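Local coordinates for protein Cog5 (Kluyveromyces lactis, PDB 4U6U) that probably takes part in vesicle tethering at the Golgi as a subunit of the conserved oligomeric Golgi complex, in which it binds Cog7, at residues K157-A162 with F224-V228; L47-L52 with K67-H72; N113-C118 with R130-I135. The protein carries 7 engineered substitutions. One frame throughout, in Å; residues are numbered along the deposited sequence.

Interaction 1 (K157-A162 with F224-V228); sequences KIQTTA and FWSKV
The first torsions of Ile158 and Phe224 set which of their groups meet. In Ile158 the CG1 branch sits between the backbone N and the carbonyl carbon (chi1 82°), while CG2 lies beside the backbone N. The two branches therefore serve different partners. In Phe224 the ring carbon CG is anti to the backbone N (chi1 168°), and the ring reaches over toward helix 143-167. Ile158 CG2 approaches Phe224 CD1 at 3.6 Å, and the two side chains run past one another in opposing senses. The other Ile158 branch ends in CD1, which lies 3.6 Å from Lys227 CB. Here the side chains run side by side, and the lysine bends at chi2, taking its amine off from the contact. Val228 CG1 fits between the helices, 3.9 Å from Ile158 CB. It also covers one face of the Phe224 ring, offset toward the rim. Further along, Ala162 CB rests 4.0 Å from Val228 CB; these two residues form the nearest CA pair of 157-162 and 224-228. Thr161 adds its methyl CG2, 4.2 Å from Phe224 CZ. The two segments, on helices 143-167 and 220-241, run at 49° to each other, with axes 9.2 Å apart, in the all-helical C-terminal part of Cog5. Helix 175-192 also touches this packing, with Ile189 against Phe224. The amine of Lys157 turns to Cys118 O and Asn121 OD1. The contact itself is apolar: it rests on van der Waals packing of methyl groups, a ring and the Lys227 aliphatic root, and on their burial.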
loop_
_atom_site.group_PDB
_atom_site.type_symbol
_atom_site.label_atom_id
_atom_site.label_comp_id
_atom_site.label_asym_id
_atom_site.label_seq_id
_atom_site.Cartn_x
_atom_site.Cartn_y
_atom_site.Cartn_z
ATOM N N LYS B 157 1.971 10.157 -18.856
ATOM C CA LYS B 157 1.797 11.536 -19.284
ATOM C C LYS B 157 2.996 12.004 -20.120
ATOM O O LYS B 157 2.807 12.622 -21.168
ATOM C CB LYS B 157 1.586 12.460 -18.081
ATOM C CG LYS B 157 0.245 12.272 -17.374
ATOM C CD LYS B 157 0.127 13.145 -16.110
ATOM C CE LYS B 157 -1.158 13.985 -16.076
ATOM N NZ LYS B 157 -2.383 13.233 -16.488
ATOM N N ILE B 158 4.216 11.683 -19.685
ATOM C CA ILE B 158 5.407 12.034 -20.464
ATOM C C ILE B 158 5.285 11.419 -21.864
ATOM O O ILE B 158 5.546 12.094 -22.854
ATOM C CB ILE B 158 6.762 11.621 -19.767
ATOM C CG1 ILE B 158 7.128 10.155 -19.976
ATOM C CG2 ILE B 158 6.731 11.947 -18.282
ATOM C CD1 ILE B 158 8.301 9.691 -19.123
ATOM N N GLN B 159 4.849 10.164 -21.944
ATOM C CA GLN B 159 4.728 9.476 -23.221
ATOM C C GLN B 159 3.721 10.159 -24.150
ATOM O O GLN B 159 4.013 10.370 -25.320
ATOM C CB GLN B 159 4.331 8.017 -23.000
ATOM C CG GLN B 159 4.745 7.067 -24.116
ATOM C CD GLN B 159 3.559 6.349 -24.734
ATOM O OE1 GLN B 159 2.786 6.936 -25.496
ATOM N NE2 GLN B 159 3.409 5.070 -24.408
ATOM N N THR B 160 2.539 10.503 -23.637
ATOM C CA THR B 160 1.498 11.123 -24.468
ATOM C C THR B 160 1.893 12.519 -24.970
ATOM O O THR B 160 1.663 12.856 -26.138
ATOM C CB THR B 160 0.151 11.204 -23.715
ATOM O OG1 THR B 160 -0.670 10.097 -24.105
ATOM C CG2 THR B 160 -0.591 12.469 -24.067
ATOM N N THR B 161 2.468 13.333 -24.089
ATOM C CA THR B 161 2.875 14.683 -24.472
ATOM C C THR B 161 4.098 14.696 -25.393
ATOM O O THR B 161 4.112 15.400 -26.408
ATOM C CB THR B 161 3.131 15.556 -23.221
ATOM O OG1 THR B 161 1.884 16.133 -22.802
ATOM C CG2 THR B 161 4.077 16.688 -23.536
ATOM N N ALA B 162 5.102 13.892 -25.060
ATOM C CA ALA B 162 6.288 13.768 -25.899
ATOM C C ALA B 162 5.900 13.361 -27.317
ATOM O O ALA B 162 6.479 13.830 -28.302
ATOM C CB ALA B 162 7.238 12.775 -25.315
ATOM N N PHE B 224 9.191 15.122 -15.280
ATOM C CA PHE B 224 8.305 15.189 -16.437
ATOM C C PHE B 224 8.959 15.891 -17.638
ATOM O O PHE B 224 9.153 15.280 -18.687
ATOM C CB PHE B 224 7.003 15.886 -16.060
ATOM C CG PHE B 224 6.150 16.262 -17.242
ATOM C CD1 PHE B 224 5.378 15.309 -17.895
ATOM C CD2 PHE B 224 6.112 17.580 -17.693
ATOM C CE1 PHE B 224 4.574 15.662 -18.977
ATOM C CE2 PHE B 224 5.319 17.942 -18.769
ATOM C CZ PHE B 224 4.547 16.977 -19.416
ATOM N N TRP B 225 9.322 17.159 -17.482
ATOM C CA TRP B 225 9.949 17.889 -18.574
ATOM C C TRP B 225 11.214 17.214 -19.044
ATOM O O TRP B 225 11.390 17.006 -20.236
ATOM C CB TRP B 225 10.263 19.319 -18.162
ATOM C CG TRP B 225 9.060 20.181 -18.091
ATOM C CD1 TRP B 225 8.682 20.961 -17.043
ATOM C CD2 TRP B 225 8.072 20.370 -19.108
ATOM N NE1 TRP B 225 7.515 21.621 -17.335
ATOM C CE2 TRP B 225 7.118 21.274 -18.605
ATOM C CE3 TRP B 225 7.900 19.868 -20.404
ATOM C CZ2 TRP B 225 6.012 21.690 -19.341
ATOM C CZ3 TRP B 225 6.795 20.278 -21.137
ATOM C CH2 TRP B 225 5.866 21.180 -20.602
ATOM N N SER B 226 12.081 16.856 -18.102
ATOM C CA SER B 226 13.346 16.228 -18.444
ATOM C C SER B 226 13.136 15.064 -19.394
ATOM O O SER B 226 13.825 14.955 -20.402
ATOM C CB SER B 226 14.082 15.748 -17.203
ATOM O OG SER B 226 15.283 15.100 -17.581
ATOM N N LYS B 227 12.198 14.185 -19.066
ATOM C CA LYS B 227 11.935 13.032 -19.916
ATOM C C LYS B 227 11.268 13.394 -21.256
ATOM O O LYS B 227 11.676 12.842 -22.286
ATOM C CB LYS B 227 11.109 11.986 -19.172
ATOM C CG LYS B 227 11.923 11.230 -18.138
ATOM C CD LYS B 227 12.751 10.136 -18.762
ATOM C CE LYS B 227 13.847 9.680 -17.807
ATOM N NZ LYS B 227 14.392 8.330 -18.161
ATOM N N VAL B 228 10.264 14.284 -21.285
ATOM C CA VAL B 228 9.636 14.575 -22.586
ATOM C C VAL B 228 10.621 15.357 -23.437
ATOM O O VAL B 228 10.648 15.212 -24.658
ATOM C CB VAL B 228 8.301 15.399 -22.528
ATOM C CG1 VAL B 228 7.549 15.132 -21.240
ATOM C CG2 VAL B 228 8.546 16.901 -22.718
#

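Interaction 2 (L47-L52 with K67-H72); sequences LQMMPL and KIAALH
Leu47, at the C-terminal end of helix 11-47, touches helix 61-81 with both methyls. Its CD2 lies 4.2 Å from Leu71 CB, the two leucines passing alongside with their ends pointing opposite ways. The same methyl also touches Ile68 CG2, and there the two side chains are crossed at about a right angle. Leu47 CD1 comes 4.2 Å from His72 NE2, approaching the ring obliquely. That nitrogen has its polar partner in helix 92-118, where it hydrogen-bonds to Asn102 OD1. After Leu47 the chain makes a type I beta turn, closed by a 3.0 Å hydrogen bond from Met50 N to Leu47 O. The turn leads from the long helix into the loop before helix 61-81 in this helical rod. Met50 follows, its CG anti to the carbonyl carbon (chi1 -78°), and its CB is directed toward the helix. Its CB meets Ile68 CG1 at 3.9 Å, SD touches Lys67 CB, where the two side chains are roughly perpendicular, and CE ends 3.7 Å from Leu71 CG. The Ile68 methyl CD1 reaches to the Met50 carbonyl oxygen. Leu52 approaches that same methyl, with its CD1 4.0 Å from Ile68 CD1, and it also touches Glu105 of helix 92-118.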
loop_
_atom_site.group_PDB
_atom_site.type_symbol
_atom_site.label_atom_id
_atom_site.label_comp_id
_atom_site.label_asym_id
_atom_site.label_seq_id
_atom_site.Cartn_x
_atom_site.Cartn_y
_atom_site.Cartn_z
ATOM N N LEU B 47 -14.099 -11.037 5.811
ATOM C CA LEU B 47 -13.411 -10.584 4.600
ATOM C C LEU B 47 -14.069 -11.178 3.371
ATOM O O LEU B 47 -14.441 -10.459 2.449
ATOM C CB LEU B 47 -11.936 -10.977 4.629
ATOM C CG LEU B 47 -10.899 -9.971 4.142
ATOM C CD1 LEU B 47 -9.842 -10.684 3.309
ATOM C CD2 LEU B 47 -11.546 -8.851 3.367
ATOM N N GLN B 48 -14.181 -12.503 3.357
ATOM C CA GLN B 48 -14.787 -13.210 2.239
ATOM C C GLN B 48 -16.271 -12.911 2.086
ATOM O O GLN B 48 -16.898 -13.349 1.120
ATOM C CB GLN B 48 -14.626 -14.715 2.418
ATOM C CG GLN B 48 -13.223 -15.234 2.350
ATOM C CD GLN B 48 -13.179 -16.714 2.649
ATOM O OE1 GLN B 48 -13.650 -17.158 3.704
ATOM N NE2 GLN B 48 -12.644 -17.494 1.711
ATOM N N MET B 49 -16.822 -12.126 3.006
ATOM C CA MET B 49 -18.239 -11.794 2.973
ATOM C C MET B 49 -18.459 -10.428 2.322
ATOM O O MET B 49 -19.591 -9.955 2.211
ATOM C CB MET B 49 -18.811 -11.820 4.395
ATOM C CG MET B 49 -20.269 -12.225 4.498
ATOM S SD MET B 49 -20.722 -12.748 6.169
ATOM C CE MET B 49 -20.106 -11.375 7.139
ATOM N N MET B 50 -17.358 -9.816 1.889
ATOM C CA MET B 50 -17.384 -8.547 1.165
ATOM C C MET B 50 -16.833 -8.722 -0.242
ATOM O O MET B 50 -15.614 -8.724 -0.446
ATOM C CB MET B 50 -16.586 -7.477 1.905
ATOM C CG MET B 50 -17.330 -6.883 3.076
ATOM S SD MET B 50 -16.302 -5.759 4.021
ATOM C CE MET B 50 -14.992 -6.869 4.519
ATOM N N PRO B 51 -17.740 -8.864 -1.221
ATOM C CA PRO B 51 -17.366 -9.003 -2.627
ATOM C C PRO B 51 -17.089 -7.615 -3.163
ATOM O O PRO B 51 -17.265 -6.636 -2.431
ATOM C CB PRO B 51 -18.607 -9.628 -3.276
ATOM C CG PRO B 51 -19.727 -9.529 -2.220
ATOM C CD PRO B 51 -19.199 -8.724 -1.067
ATOM N N LEU B 52 -16.660 -7.500 -4.406
ATOM C CA LEU B 52 -16.432 -6.163 -4.896
ATOM C C LEU B 52 -17.281 -5.853 -6.131
ATOM O O LEU B 52 -18.366 -6.400 -6.348
ATOM C CB LEU B 52 -14.933 -5.989 -5.182
ATOM C CG LEU B 52 -14.270 -4.612 -5.060
ATOM C CD1 LEU B 52 -14.731 -3.892 -3.794
ATOM C CD2 LEU B 52 -12.752 -4.763 -5.078
ATOM N N LYS B 67 -14.006 -0.308 2.670
ATOM C CA LYS B 67 -14.287 -1.204 3.774
ATOM C C LYS B 67 -13.343 -2.409 3.699
ATOM O O LYS B 67 -12.788 -2.817 4.721
ATOM C CB LYS B 67 -15.761 -1.643 3.774
ATOM C CG LYS B 67 -16.752 -0.537 4.156
ATOM C CD LYS B 67 -18.188 -1.057 4.251
ATOM C CE LYS B 67 -19.160 0.042 4.687
ATOM N NZ LYS B 67 -20.573 -0.432 4.827
ATOM N N ILE B 68 -13.156 -2.984 2.511
ATOM C CA ILE B 68 -12.216 -4.099 2.369
ATOM C C ILE B 68 -10.797 -3.672 2.763
ATOM O O ILE B 68 -10.054 -4.445 3.375
ATOM C CB ILE B 68 -12.214 -4.685 0.946
ATOM C CG1 ILE B 68 -13.521 -5.436 0.695
ATOM C CG2 ILE B 68 -11.037 -5.650 0.752
ATOM C CD1 ILE B 68 -13.562 -6.145 -0.643
ATOM N N ALA B 69 -10.420 -2.448 2.406
ATOM C CA ALA B 69 -9.093 -1.936 2.749
ATOM C C ALA B 69 -8.916 -1.848 4.255
ATOM O O ALA B 69 -7.891 -2.274 4.787
ATOM C CB ALA B 69 -8.866 -0.582 2.121
ATOM N N ALA B 70 -9.925 -1.295 4.927
ATOM C CA ALA B 70 -9.925 -1.156 6.381
ATOM C C ALA B 70 -9.784 -2.516 7.076
ATOM O O ALA B 70 -9.100 -2.641 8.101
ATOM C CB ALA B 70 -11.177 -0.461 6.835
ATOM N N LEU B 71 -10.458 -3.520 6.524
ATOM C CA LEU B 71 -10.349 -4.888 7.005
ATOM C C LEU B 71 -8.895 -5.346 6.918
ATOM O O LEU B 71 -8.391 -6.014 7.804
ATOM C CB LEU B 71 -11.248 -5.824 6.191
ATOM C CG LEU B 71 -12.220 -6.751 6.926
ATOM C CD1 LEU B 71 -11.510 -7.678 7.903
ATOM C CD2 LEU B 71 -13.260 -5.941 7.650
ATOM N N HIS B 72 -8.216 -4.993 5.838
ATOM C CA HIS B 72 -6.813 -5.364 5.717
ATOM C C HIS B 72 -5.955 -4.661 6.751
ATOM O O HIS B 72 -4.943 -5.198 7.193
ATOM C CB HIS B 72 -6.297 -5.072 4.312
ATOM C CG HIS B 72 -6.569 -6.180 3.353
ATOM N ND1 HIS B 72 -5.754 -7.284 3.245
ATOM C CD2 HIS B 72 -7.595 -6.375 2.488
ATOM C CE1 HIS B 72 -6.255 -8.104 2.338
ATOM N NE2 HIS B 72 -7.372 -7.576 1.865
#

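Interaction 3 (N113-C118 with R130-I135); sequences NLTRDC and RIVTLI
Asp117 OD2 accepts the straight hydrogen bond of a salt bridge from Arg130 NE, 2.9 Å long with an N-H...O angle of 169°. The two residues join helices 92-118 and 128-141, which are linked through a short connecting helix and pack nearly antiparallel (148° between their segments) in the helical C-terminal part of Cog5. Arg130 CG lies anti to the backbone N and the chain bends at chi2, which brings the guanidinium to Asp117. The carboxylate oxygen lies at the guanidinium edge, the two group planes turned 56° apart. Its other oxygen, OD1, forms a salt bridge with Lys123, so two positive charges probably stabilise the aspartate's negative charge. Arg130 NH2 adds a weak bond to Asn113 OD1 at 3.0 Å. With an alanine here instead of Arg130, Asp117 OD2 would probably lose its charged partner, and the Asn113 amide would be freer to turn. Next to the polar groups the two helices pack through apolar side chains. Leu114 CD1 meets Leu134 CB at 3.6 Å. The Leu114 side chain crosses that of Ile131 at about a right angle, with CD1 3.9 Å from Ile131 CG2. Helix 143-167 also touches Leu114, through Leu146 and Thr149. Ile131 CD1 lies 3.6 Å from Asp117 O and 4.3 Å from Cys118 SG.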
loop_
_atom_site.group_PDB
_atom_site.type_symbol
_atom_site.label_atom_id
_atom_site.label_comp_id
_atom_site.label_asym_id
_atom_site.label_seq_id
_atom_site.Cartn_x
_atom_site.Cartn_y
_atom_site.Cartn_z
ATOM N N ASN B 113 -8.011 2.246 -10.769
ATOM C CA ASN B 113 -8.977 3.333 -10.621
ATOM C C ASN B 113 -8.292 4.688 -10.416
ATOM O O ASN B 113 -8.813 5.724 -10.819
ATOM C CB ASN B 113 -9.946 3.046 -9.471
ATOM C CG ASN B 113 -11.387 2.952 -9.937
ATOM O OD1 ASN B 113 -12.100 3.957 -9.995
ATOM N ND2 ASN B 113 -11.824 1.740 -10.274
ATOM N N LEU B 114 -7.134 4.678 -9.767
ATOM C CA LEU B 114 -6.369 5.899 -9.548
ATOM C C LEU B 114 -5.660 6.338 -10.832
ATOM O O LEU B 114 -5.604 7.530 -11.153
ATOM C CB LEU B 114 -5.355 5.709 -8.419
ATOM C CG LEU B 114 -4.389 6.870 -8.174
ATOM C CD1 LEU B 114 -5.150 8.123 -7.762
ATOM C CD2 LEU B 114 -3.342 6.505 -7.128
ATOM N N THR B 115 -5.081 5.378 -11.551
ATOM C CA THR B 115 -4.386 5.707 -12.790
ATOM C C THR B 115 -5.376 6.344 -13.772
ATOM O O THR B 115 -5.131 7.425 -14.305
ATOM C CB THR B 115 -3.707 4.444 -13.452
ATOM O OG1 THR B 115 -4.606 3.328 -13.446
ATOM C CG2 THR B 115 -2.445 4.031 -12.718
ATOM N N ARG B 116 -6.519 5.688 -13.941
ATOM C CA ARG B 116 -7.585 6.141 -14.827
ATOM C C ARG B 116 -8.109 7.508 -14.440
ATOM O O ARG B 116 -8.382 8.343 -15.304
ATOM C CB ARG B 116 -8.691 5.088 -14.860
ATOM C CG ARG B 116 -9.861 5.376 -15.756
ATOM C CD ARG B 116 -10.638 4.094 -15.929
ATOM N NE ARG B 116 -11.300 3.655 -14.710
ATOM C CZ ARG B 116 -11.433 2.374 -14.374
ATOM N NH1 ARG B 116 -10.933 1.425 -15.164
ATOM N NH2 ARG B 116 -12.047 2.040 -13.243
ATOM N N ASP B 117 -8.236 7.745 -13.140
ATOM C CA ASP B 117 -8.767 9.014 -12.670
ATOM C C ASP B 117 -7.714 10.129 -12.805
ATOM O O ASP B 117 -8.034 11.306 -12.752
ATOM C CB ASP B 117 -9.266 8.879 -11.226
ATOM C CG ASP B 117 -10.655 8.235 -11.145
ATOM O OD1 ASP B 117 -11.200 7.828 -12.200
ATOM O OD2 ASP B 117 -11.200 8.125 -10.022
ATOM N N CYS B 118 -6.457 9.767 -13.007
ATOM C CA CYS B 118 -5.416 10.783 -13.135
ATOM C C CYS B 118 -5.116 11.157 -14.588
ATOM O O CYS B 118 -4.765 12.296 -14.892
ATOM C CB CYS B 118 -4.132 10.308 -12.474
ATOM S SG CYS B 118 -4.094 10.574 -10.730
ATOM N N ARG B 130 -11.787 13.037 -4.542
ATOM C CA ARG B 130 -11.832 11.613 -4.872
ATOM C C ARG B 130 -10.434 11.009 -4.962
ATOM O O ARG B 130 -10.156 9.975 -4.366
ATOM C CB ARG B 130 -12.577 11.380 -6.191
ATOM C CG ARG B 130 -12.423 9.956 -6.720
ATOM C CD ARG B 130 -13.644 9.469 -7.487
ATOM N NE ARG B 130 -13.404 8.152 -8.082
ATOM C CZ ARG B 130 -14.176 7.082 -7.898
ATOM N NH1 ARG B 130 -15.269 7.150 -7.132
ATOM N NH2 ARG B 130 -13.854 5.938 -8.494
ATOM N N ILE B 131 -9.559 11.685 -5.698
ATOM C CA ILE B 131 -8.183 11.237 -5.924
ATOM C C ILE B 131 -7.350 11.204 -4.650
ATOM O O ILE B 131 -6.564 10.276 -4.452
ATOM C CB ILE B 131 -7.485 12.132 -6.982
ATOM C CG1 ILE B 131 -8.091 11.849 -8.361
ATOM C CG2 ILE B 131 -5.982 11.892 -7.014
ATOM C CD1 ILE B 131 -7.594 12.742 -9.439
ATOM N N VAL B 132 -7.521 12.208 -3.792
ATOM C CA VAL B 132 -6.841 12.216 -2.499
ATOM C C VAL B 132 -7.187 10.951 -1.721
ATOM O O VAL B 132 -6.312 10.337 -1.103
ATOM C CB VAL B 132 -7.190 13.470 -1.659
ATOM C CG1 VAL B 132 -6.684 13.317 -0.237
ATOM C CG2 VAL B 132 -6.568 14.704 -2.280
ATOM N N THR B 133 -8.452 10.540 -1.792
ATOM C CA THR B 133 -8.896 9.343 -1.081
ATOM C C THR B 133 -8.170 8.112 -1.632
ATOM O O THR B 133 -7.711 7.263 -0.866
ATOM C CB THR B 133 -10.443 9.135 -1.188
ATOM O OG1 THR B 133 -11.127 10.358 -0.881
ATOM C CG2 THR B 133 -10.920 8.030 -0.240
ATOM N N LEU B 134 -8.053 8.034 -2.957
ATOM C CA LEU B 134 -7.323 6.947 -3.603
ATOM C C LEU B 134 -5.852 6.902 -3.173
ATOM O O LEU B 134 -5.321 5.829 -2.876
ATOM C CB LEU B 134 -7.418 7.070 -5.123
ATOM C CG LEU B 134 -8.607 6.405 -5.822
ATOM C CD1 LEU B 134 -9.042 5.163 -5.063
ATOM C CD2 LEU B 134 -9.767 7.378 -6.030
ATOM N N ILE B 135 -5.198 8.062 -3.129
ATOM C CA ILE B 135 -3.791 8.126 -2.718
ATOM C C ILE B 135 -3.592 7.594 -1.307
ATOM O O ILE B 135 -2.784 6.683 -1.098
ATOM C CB ILE B 135 -3.224 9.571 -2.778
ATOM C CG1 ILE B 135 -3.140 10.049 -4.233
ATOM C CG2 ILE B 135 -1.839 9.636 -2.132
ATOM C CD1 ILE B 135 -2.522 11.425 -4.404
#

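In the fold
Interactions 1 and 3 are buried contacts between helices in the C-terminal part of Cog5. Interaction 2 is only partly buried and sets a loop against a helix. Along the chain they come in the order 2, 3, 1, and interactions 1 and 2 lie on opposite sides of the chain's centre, with centres about 37 Å apart. Interaction 3 lies closest to that centre. Interactions 1 and 2 rest on apolar packing, while interaction 3 adds a salt bridge. Interactions 1 and 3 touch each other at Lys157 and Cys118. Helix 92-118 ties interaction 2 to interaction 3, through Asn102 and Glu105 at one and Asn113 to Cys118 at the other.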